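Local atomic coordinates of DUF4595 domain-containing protein (Bacteroides vulgatus, PDB entry 3TZG), a protein that is of unknown function but folds into a porin-like beta barrel, and its family is grouped with the membrane beta-barrel proteins. Residues S78-M83 against G180-F185; E89-D94 against R119-V124; K95-D100 against I106-D111. One frame throughout, in Å; residues are numbered along the deposited sequence.

How the contacts relate
The three contacts follow successive antiparallel strands of the barrel wall and the short helix packed against it. Contacts 2 and 3 share strand 90-102, the first taking its start and the second its middle, with centres about 15 Å apart. Contact 1 sets the neighbouring strand 74-85 against helix 181-188; its centre lies about 12 Å from that of contact 2 and about 11 Å from that of contact 3. The contacts touch one another directly: Arg81 NH2 of contact 1 forms a salt bridge of 2.8 Å with Asp94 OD2 of contact 2, and Ser110 N of contact 3 lies 2.9 Å from Val124 O of contact 2, a probable hydrogen bond.

Contact 1 (S78-M83 against G180-F185); sequences SRARCM and GVDSFF
Ser78 and Ala80 of the barrel strand both turn their side chains toward Asp182 on the first turn of helix 181-188, and no hydrogen bond spans the gap. Ser78 OG stands 4.2 Å from Asp182 OD2, too far for a bond, and is hydrogen-bonded instead to Tyr99 OH on the neighbouring strand. Arg79, next in line, points away from the helix to the exposed side of the strand. Ala80 brings the other touch: its CB approaches Asp182 CG at 4.5 Å, a loose contact, consistent with the small methyl leaving room for the carboxylate. Ala80 and Asp182 also mark the nearest backbone approach, 7.3 Å between CA atoms. This alternation, with serine, alanine and cysteine buried and the arginines more exposed, is what a two-faced strand of a porin-like barrel gives, and the helix packs on its buried face. The carboxylate is anchored by a salt bridge from Asp182 OD1 to Lys95 NZ, so its charge is met by strand 90-102 rather than by strand 74-85. On the helix side, Asp182 follows the N-cap residue Gly180 by two positions, which places the carboxylate close to the start of the helix. Farther along the strand, Arg81 again turns to the more exposed face, leaving Ser78 and Ala80 as the residues of segment 78-83 that meet the helix.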
loop_
_atom_site.group_PDB
_atom_site.type_symbol
_atom_site.label_atom_id
_atom_site.label_comp_id
_atom_site.label_asym_id
_atom_site.label_seq_id
_atom_site.Cartn_x
_atom_site.Cartn_y
_atom_site.Cartn_z
ATOM N N SER A 78 -5.340 4.668 12.795
ATOM C CA SER A 78 -5.416 5.800 11.848
ATOM C C SER A 78 -6.869 6.188 11.545
ATOM O O SER A 78 -7.775 5.351 11.692
ATOM C CB SER A 78 -4.705 5.479 10.535
ATOM O OG SER A 78 -5.503 4.643 9.705
ATOM N N ARG A 79 -7.084 7.455 11.123
ATOM C CA ARG A 79 -8.378 7.959 10.697
ATOM C C ARG A 79 -8.187 8.677 9.383
ATOM O O ARG A 79 -7.279 9.506 9.257
ATOM C CB ARG A 79 -9.074 8.843 11.743
ATOM C CG ARG A 79 -10.547 8.998 11.386
ATOM C CD ARG A 79 -11.456 9.415 12.501
ATOM N NE ARG A 79 -12.826 9.264 12.024
ATOM C CZ ARG A 79 -13.907 9.465 12.765
ATOM N NH1 ARG A 79 -13.790 9.842 14.032
ATOM N NH2 ARG A 79 -15.116 9.293 12.243
ATOM N N ALA A 80 -9.028 8.337 8.397
ATOM C CA ALA A 80 -8.948 8.903 7.062
ATOM C C ALA A 80 -10.289 9.350 6.546
ATOM O O ALA A 80 -11.332 8.785 6.897
ATOM C CB ALA A 80 -8.372 7.874 6.111
ATOM N N ARG A 81 -10.257 10.384 5.711
ATOM C CA ARG A 81 -11.419 10.874 4.992
ATOM C C ARG A 81 -11.179 10.515 3.551
ATOM O O ARG A 81 -10.108 10.806 3.025
ATOM C CB ARG A 81 -11.680 12.370 5.217
ATOM C CG ARG A 81 -12.910 12.841 4.450
ATOM C CD ARG A 81 -13.578 14.024 5.094
ATOM N NE ARG A 81 -14.146 13.660 6.388
ATOM C CZ ARG A 81 -14.795 14.499 7.184
ATOM N NH1 ARG A 81 -14.984 15.759 6.819
ATOM N NH2 ARG A 81 -15.266 14.081 8.350
ATOM N N CYS A 82 -12.126 9.815 2.932
ATOM C CA CYS A 82 -11.961 9.346 1.562
ATOM C C CYS A 82 -13.291 9.240 0.851
ATOM O O CYS A 82 -14.346 9.356 1.466
ATOM C CB CYS A 82 -11.259 7.994 1.570
ATOM S SG CYS A 82 -12.168 6.700 2.441
HETATM N N MSE A 83 -13.223 8.992 -0.454
HETATM C CA MSE A 83 -14.360 8.719 -1.322
HETATM C C MSE A 83 -14.457 7.233 -1.428
HETATM O O MSE A 83 -13.425 6.588 -1.606
HETATM C CB MSE A 83 -14.182 9.394 -2.686
HETATM C CG MSE A 83 -14.008 10.902 -2.601
HETATM SE SE MSE A 83 -15.513 11.840 -1.731
HETATM C CE MSE A 83 -17.062 11.133 -2.794
ATOM N N GLY A 180 -6.966 0.734 0.286
ATOM C CA GLY A 180 -6.883 2.191 0.321
ATOM C C GLY A 180 -5.507 2.818 0.275
ATOM O O GLY A 180 -4.513 2.195 0.664
ATOM N N VAL A 181 -5.469 4.096 -0.151
ATOM C CA VAL A 181 -4.258 4.908 -0.340
ATOM C C VAL A 181 -3.562 5.140 1.047
ATOM O O VAL A 181 -2.323 5.265 1.109
ATOM C CB VAL A 181 -4.586 6.228 -1.097
ATOM C CG1 VAL A 181 -3.417 7.202 -1.116
ATOM C CG2 VAL A 181 -4.990 5.915 -2.533
ATOM N N ASP A 182 -4.337 5.103 2.147
ATOM C CA ASP A 182 -3.760 5.233 3.480
ATOM C C ASP A 182 -2.896 3.995 3.787
ATOM O O ASP A 182 -1.808 4.139 4.347
ATOM C CB ASP A 182 -4.843 5.451 4.548
ATOM C CG ASP A 182 -5.952 4.437 4.567
ATOM O OD1 ASP A 182 -6.635 4.284 3.519
ATOM O OD2 ASP A 182 -6.201 3.851 5.653
ATOM N N SER A 183 -3.338 2.796 3.353
ATOM C CA SER A 183 -2.560 1.574 3.548
ATOM C C SER A 183 -1.313 1.605 2.653
ATOM O O SER A 183 -0.244 1.141 3.076
ATOM C CB SER A 183 -3.404 0.337 3.280
ATOM O OG SER A 183 -4.249 -0.011 4.375
ATOM N N PHE A 184 -1.433 2.207 1.434
ATOM C CA PHE A 184 -0.298 2.372 0.539
ATOM C C PHE A 184 0.823 3.103 1.285
ATOM O O PHE A 184 1.928 2.563 1.404
ATOM C CB PHE A 184 -0.705 3.120 -0.737
ATOM C CG PHE A 184 0.468 3.610 -1.548
ATOM C CD1 PHE A 184 1.165 2.747 -2.379
ATOM C CD2 PHE A 184 0.897 4.935 -1.455
ATOM C CE1 PHE A 184 2.250 3.203 -3.121
ATOM C CE2 PHE A 184 1.992 5.388 -2.199
ATOM C CZ PHE A 184 2.649 4.523 -3.035
ATOM N N PHE A 185 0.512 4.302 1.847
ATOM C CA PHE A 185 1.459 5.115 2.596
ATOM C C PHE A 185 1.943 4.402 3.873
ATOM O O PHE A 185 3.139 4.477 4.192
ATOM C CB PHE A 185 0.850 6.471 2.935
ATOM C CG PHE A 185 0.836 7.374 1.730
ATOM C CD1 PHE A 185 2.023 7.736 1.092
ATOM C CD2 PHE A 185 -0.364 7.851 1.209
ATOM C CE1 PHE A 185 2.000 8.546 -0.049
ATOM C CE2 PHE A 185 -0.378 8.665 0.070
ATOM C CZ PHE A 185 0.802 9.002 -0.548
#

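Contact 2 (E89-D94 against R119-V124); sequences EVYEAD and RFLKKV
Arg119 stands its guanidinium edge-on over one face of the Tyr91 ring, NH1 above the ring toward its rim and Tyr91 CD1 near the guanidinium plane. From the residue just before strand 120-130 of the antiparallel barrel wall, it reaches strand 90-102, with strand 105-114 between the two. Its CG is anti to the backbone N (chi1 156°) and the chain bends at chi3, which carries the charged end across to the tyrosine. The guanidinium plane is steep, 76° from that of the ring, and Arg119 CZ lies 4.3 Å from the centroid of the Tyr91 ring, an off-centre cation-pi contact. Arg119 NE has a long, weak ion pair with Asp117. Two residues on, Leu121, which with Lys122 faces Tyr112 in a classic beta bulge, sends CD2 obliquely to Tyr91 CD2 at 4.2 Å. Replacing Tyr91 by an alanine would probably leave the arginine without its aromatic partner, set the guanidinium free to turn and open a gap beside Leu121. The other branch of Leu121 turns to the buried alanine of the first segment: Leu121 CD1 rests 3.8 Å from Ala93 CB.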
loop_
_atom_site.group_PDB
_atom_site.type_symbol
_atom_site.label_atom_id
_atom_site.label_comp_id
_atom_site.label_asym_id
_atom_site.label_seq_id
_atom_site.Cartn_x
_atom_site.Cartn_y
_atom_site.Cartn_z
ATOM N N GLU A 89 -23.002 4.220 -6.858
ATOM C CA GLU A 89 -22.612 5.550 -6.383
ATOM C C GLU A 89 -21.347 5.497 -5.484
ATOM O O GLU A 89 -20.916 4.423 -5.043
ATOM C CB GLU A 89 -23.781 6.202 -5.614
ATOM N N VAL A 90 -20.757 6.685 -5.252
ATOM C CA VAL A 90 -19.569 6.914 -4.425
ATOM C C VAL A 90 -20.001 7.828 -3.227
ATOM O O VAL A 90 -20.802 8.760 -3.409
ATOM C CB VAL A 90 -18.376 7.488 -5.270
ATOM C CG1 VAL A 90 -18.733 8.810 -5.953
ATOM C CG2 VAL A 90 -17.096 7.622 -4.452
ATOM N N TYR A 91 -19.504 7.516 -2.005
ATOM C CA TYR A 91 -19.840 8.254 -0.779
ATOM C C TYR A 91 -18.622 8.868 -0.095
ATOM O O TYR A 91 -17.554 8.257 -0.072
ATOM C CB TYR A 91 -20.540 7.330 0.236
ATOM C CG TYR A 91 -21.837 6.747 -0.272
ATOM C CD1 TYR A 91 -23.020 7.478 -0.221
ATOM C CD2 TYR A 91 -21.881 5.472 -0.824
ATOM C CE1 TYR A 91 -24.209 6.968 -0.738
ATOM C CE2 TYR A 91 -23.066 4.946 -1.337
ATOM C CZ TYR A 91 -24.230 5.697 -1.291
ATOM O OH TYR A 91 -25.400 5.182 -1.794
ATOM N N GLU A 92 -18.801 10.072 0.495
ATOM C CA GLU A 92 -17.757 10.712 1.300
ATOM C C GLU A 92 -17.779 10.000 2.628
ATOM O O GLU A 92 -18.735 10.138 3.399
ATOM C CB GLU A 92 -17.957 12.226 1.422
ATOM C CG GLU A 92 -16.852 12.889 2.215
ATOM C CD GLU A 92 -17.071 14.337 2.586
ATOM O OE1 GLU A 92 -18.183 14.865 2.346
ATOM O OE2 GLU A 92 -16.130 14.933 3.157
ATOM N N ALA A 93 -16.784 9.141 2.829
ATOM C CA ALA A 93 -16.709 8.260 3.967
ATOM C C ALA A 93 -15.618 8.645 4.964
ATOM O O ALA A 93 -14.687 9.368 4.637
ATOM C CB ALA A 93 -16.454 6.841 3.473
ATOM N N ASP A 94 -15.784 8.160 6.208
ATOM C CA ASP A 94 -14.825 8.247 7.288
ATOM C C ASP A 94 -14.339 6.841 7.578
ATOM O O ASP A 94 -15.149 5.929 7.778
ATOM C CB ASP A 94 -15.375 8.949 8.535
ATOM C CG ASP A 94 -14.814 10.363 8.644
ATOM O OD1 ASP A 94 -13.549 10.509 8.750
ATOM O OD2 ASP A 94 -15.615 11.322 8.600
ATOM N N ARG A 119 -23.770 6.292 8.716
ATOM C CA ARG A 119 -24.245 5.031 8.149
ATOM C C ARG A 119 -23.061 4.147 7.830
ATOM O O ARG A 119 -22.102 4.607 7.210
ATOM C CB ARG A 119 -25.093 5.327 6.897
ATOM C CG ARG A 119 -25.227 4.239 5.827
ATOM C CD ARG A 119 -26.143 4.723 4.715
ATOM N NE ARG A 119 -25.739 6.037 4.181
ATOM C CZ ARG A 119 -25.129 6.243 3.014
ATOM N NH1 ARG A 119 -24.883 5.228 2.192
ATOM N NH2 ARG A 119 -24.807 7.473 2.638
ATOM N N PHE A 120 -23.103 2.900 8.319
ATOM C CA PHE A 120 -22.057 1.909 8.081
ATOM C C PHE A 120 -22.037 1.519 6.600
ATOM O O PHE A 120 -23.078 1.180 6.031
ATOM C CB PHE A 120 -22.271 0.674 8.972
ATOM C CG PHE A 120 -21.268 -0.420 8.693
ATOM C CD1 PHE A 120 -19.970 -0.344 9.200
ATOM C CD2 PHE A 120 -21.607 -1.509 7.888
ATOM C CE1 PHE A 120 -19.036 -1.334 8.909
ATOM C CE2 PHE A 120 -20.671 -2.503 7.608
ATOM C CZ PHE A 120 -19.396 -2.413 8.126
ATOM N N LEU A 121 -20.858 1.524 5.996
ATOM C CA LEU A 121 -20.731 1.238 4.569
ATOM C C LEU A 121 -19.933 -0.030 4.256
ATOM O O LEU A 121 -20.284 -0.736 3.295
ATOM C CB LEU A 121 -20.025 2.427 3.865
ATOM C CG LEU A 121 -20.685 3.809 3.934
ATOM C CD1 LEU A 121 -19.709 4.888 3.546
ATOM C CD2 LEU A 121 -21.886 3.884 3.056
ATOM N N LYS A 122 -18.816 -0.257 4.995
ATOM C CA LYS A 122 -17.874 -1.340 4.699
ATOM C C LYS A 122 -16.926 -1.664 5.863
ATOM O O LYS A 122 -16.474 -0.768 6.587
ATOM C CB LYS A 122 -17.022 -0.885 3.501
ATOM C CG LYS A 122 -16.371 -1.963 2.685
ATOM C CD LYS A 122 -15.584 -1.303 1.540
ATOM C CE LYS A 122 -14.608 -2.220 0.822
ATOM N NZ LYS A 122 -15.282 -3.374 0.162
ATOM N N LYS A 123 -16.598 -2.958 6.003
ATOM C CA LYS A 123 -15.608 -3.478 6.947
ATOM C C LYS A 123 -14.558 -4.250 6.159
ATOM O O LYS A 123 -14.910 -5.070 5.312
ATOM C CB LYS A 123 -16.266 -4.355 8.027
ATOM C CG LYS A 123 -15.399 -4.574 9.253
ATOM C CD LYS A 123 -16.050 -5.507 10.236
ATOM C CE LYS A 123 -15.196 -5.637 11.484
ATOM N NZ LYS A 123 -15.719 -6.652 12.456
ATOM N N VAL A 124 -13.280 -3.945 6.377
ATOM C CA VAL A 124 -12.163 -4.649 5.722
ATOM C C VAL A 124 -11.236 -5.182 6.814
ATOM O O VAL A 124 -10.883 -4.439 7.740
ATOM C CB VAL A 124 -11.400 -3.791 4.699
ATOM C CG1 VAL A 124 -10.409 -4.645 3.927
ATOM C CG2 VAL A 124 -12.360 -3.077 3.736
#

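Contact 3 (K95-D100 against I106-D111); sequences KQTVYD and IFINSD
Thr97 and Ser110 meet on the buried face of a beta hairpin formed by strands 90-102 and 105-114, whose short segments run antiparallel at 163° with their axes 4.6 Å apart. Three hydrogen-bonded pairs, Gln96 with Asp111, Val98 with Asn109 and Asp100 with Phe107, each exchange two backbone bonds; Phe107 N to Asp100 O is nearly straight, 177° at the hydrogen. Between them stand the non-hydrogen-bonded pairs Thr97 with Ser110 and Tyr99 with Ile108, and these fill the close-packed side. Thr97 OG1 and Ser110 OG are joined by a hydrogen bond of 2.6 Å, in which either may be the donor. Thr97 CG2, anti to the backbone N, reaches diagonally across to Ile108 CG2 on the partner strand at 3.8 Å. Ile108 CG1 comes to the edge of the Tyr99 ring, 3.9 Å from Tyr99 CD1, and the same ring stacks on Tyr186 of helix 181-188. The extended Lys95 side chain runs past Ser110, its CE beside the Ser110 side chain, and NZ ends at Asp182 of the helix. The opposite face is looser and more open to solvent. There Val98 CG2 approaches Asn109 CB only at 4.2 Å, and Asp100 CB faces Phe107 CB at 4.1 Å while the phenylalanine ring leads away. Gln96, Asp111 and Asn109 carry polar groups on this side. On this looser face the two segments are held by the backbone ladder, with no side-chain hydrogen bond added, whereas on the buried face the Thr97-Ser110 bond gives each of the two buried hydroxyls a polar partner within an otherwise partly apolar layer.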
loop_
_atom_site.group_PDB
_atom_site.type_symbol
_atom_site.label_atom_id
_atom_site.label_comp_id
_atom_site.label_asym_id
_atom_site.label_seq_id
_atom_site.Cartn_x
_atom_site.Cartn_y
_atom_site.Cartn_z
ATOM N N LYS A 95 -12.998 6.660 7.509
ATOM C CA LYS A 95 -12.336 5.382 7.731
ATOM C C LYS A 95 -11.601 5.375 9.071
ATOM O O LYS A 95 -10.776 6.248 9.342
ATOM C CB LYS A 95 -11.363 5.083 6.587
ATOM C CG LYS A 95 -10.775 3.682 6.631
ATOM C CD LYS A 95 -9.716 3.546 5.560
ATOM C CE LYS A 95 -9.062 2.205 5.512
ATOM N NZ LYS A 95 -8.140 2.076 4.366
ATOM N N GLN A 96 -11.921 4.387 9.902
ATOM C CA GLN A 96 -11.283 4.161 11.194
ATOM C C GLN A 96 -10.511 2.846 11.163
ATOM O O GLN A 96 -11.098 1.776 10.974
ATOM C CB GLN A 96 -12.304 4.165 12.316
ATOM C CG GLN A 96 -12.690 5.527 12.764
ATOM C CD GLN A 96 -13.787 5.522 13.793
ATOM O OE1 GLN A 96 -14.410 4.506 14.094
ATOM N NE2 GLN A 96 -14.059 6.676 14.350
ATOM N N THR A 97 -9.206 2.925 11.348
ATOM C CA THR A 97 -8.373 1.737 11.265
ATOM C C THR A 97 -7.518 1.562 12.519
ATOM O O THR A 97 -7.098 2.554 13.133
ATOM C CB THR A 97 -7.484 1.847 10.010
ATOM O OG1 THR A 97 -8.346 1.873 8.879
ATOM C CG2 THR A 97 -6.527 0.680 9.866
ATOM N N VAL A 98 -7.251 0.283 12.862
ATOM C CA VAL A 98 -6.376 -0.134 13.949
ATOM C C VAL A 98 -5.376 -1.159 13.386
ATOM O O VAL A 98 -5.724 -1.996 12.550
ATOM C CB VAL A 98 -7.119 -0.659 15.207
ATOM C CG1 VAL A 98 -7.818 0.482 15.931
ATOM C CG2 VAL A 98 -8.095 -1.800 14.878
ATOM N N TYR A 99 -4.115 -1.026 13.809
ATOM C CA TYR A 99 -2.973 -1.875 13.423
ATOM C C TYR A 99 -2.544 -2.721 14.649
ATOM O O TYR A 99 -2.289 -2.158 15.717
ATOM C CB TYR A 99 -1.810 -0.989 12.888
ATOM C CG TYR A 99 -2.226 -0.053 11.767
ATOM C CD1 TYR A 99 -2.368 -0.516 10.464
ATOM C CD2 TYR A 99 -2.517 1.284 12.017
ATOM C CE1 TYR A 99 -2.825 0.315 9.445
ATOM C CE2 TYR A 99 -2.940 2.139 10.991
ATOM C CZ TYR A 99 -3.107 1.647 9.708
ATOM O OH TYR A 99 -3.560 2.456 8.678
ATOM N N ASP A 100 -2.567 -4.067 14.527
ATOM C CA ASP A 100 -2.165 -4.982 15.606
ATOM C C ASP A 100 -1.087 -5.918 15.114
ATOM O O ASP A 100 -1.133 -6.398 13.968
ATOM C CB ASP A 100 -3.326 -5.763 16.167
ATOM C CG ASP A 100 -4.246 -4.859 16.961
ATOM O OD1 ASP A 100 -4.002 -4.683 18.190
ATOM O OD2 ASP A 100 -5.204 -4.321 16.363
ATOM N N ILE A 106 0.713 -8.970 10.975
ATOM C CA ILE A 106 0.031 -7.675 11.088
ATOM C C ILE A 106 -1.425 -7.843 10.767
ATOM O O ILE A 106 -1.788 -8.332 9.699
ATOM C CB ILE A 106 0.653 -6.582 10.178
ATOM C CG1 ILE A 106 2.180 -6.471 10.349
ATOM C CG2 ILE A 106 -0.018 -5.220 10.378
ATOM C CD1 ILE A 106 2.861 -5.633 9.295
ATOM N N PHE A 107 -2.271 -7.386 11.693
ATOM C CA PHE A 107 -3.728 -7.351 11.564
ATOM C C PHE A 107 -4.128 -5.935 11.287
ATOM O O PHE A 107 -3.736 -5.035 12.042
ATOM C CB PHE A 107 -4.415 -7.891 12.841
ATOM C CG PHE A 107 -4.100 -9.336 13.138
ATOM C CD1 PHE A 107 -2.964 -9.681 13.859
ATOM C CD2 PHE A 107 -4.902 -10.358 12.635
ATOM C CE1 PHE A 107 -2.654 -11.023 14.094
ATOM C CE2 PHE A 107 -4.574 -11.696 12.845
ATOM C CZ PHE A 107 -3.458 -12.020 13.581
ATOM N N ILE A 108 -4.837 -5.709 10.170
ATOM C CA ILE A 108 -5.351 -4.383 9.825
ATOM C C ILE A 108 -6.875 -4.494 9.788
ATOM O O ILE A 108 -7.426 -5.313 9.053
ATOM C CB ILE A 108 -4.734 -3.827 8.500
ATOM C CG1 ILE A 108 -3.182 -3.802 8.579
ATOM C CG2 ILE A 108 -5.292 -2.441 8.192
ATOM C CD1 ILE A 108 -2.454 -3.331 7.386
ATOM N N ASN A 109 -7.553 -3.720 10.612
ATOM C CA ASN A 109 -9.023 -3.745 10.639
ATOM C C ASN A 109 -9.542 -2.343 10.436
ATOM O O ASN A 109 -9.169 -1.440 11.199
ATOM C CB ASN A 109 -9.557 -4.352 11.932
ATOM C CG ASN A 109 -9.023 -5.745 12.193
ATOM O OD1 ASN A 109 -9.539 -6.734 11.680
ATOM N ND2 ASN A 109 -7.942 -5.848 12.964
ATOM N N SER A 110 -10.356 -2.150 9.365
ATOM C CA SER A 110 -10.932 -0.852 8.992
ATOM C C SER A 110 -12.439 -0.855 8.959
ATOM O O SER A 110 -13.065 -1.827 8.529
ATOM C CB SER A 110 -10.440 -0.420 7.621
ATOM O OG SER A 110 -9.033 -0.232 7.603
ATOM N N ASP A 111 -13.022 0.253 9.409
ATOM C CA ASP A 111 -14.460 0.474 9.373
ATOM C C ASP A 111 -14.724 1.752 8.653
ATOM O O ASP A 111 -14.117 2.789 8.964
ATOM C CB ASP A 111 -15.093 0.475 10.762
ATOM C CG ASP A 111 -15.402 -0.920 11.214
ATOM O OD1 ASP A 111 -16.371 -1.496 10.697
ATOM O OD2 ASP A 111 -14.627 -1.467 12.040
#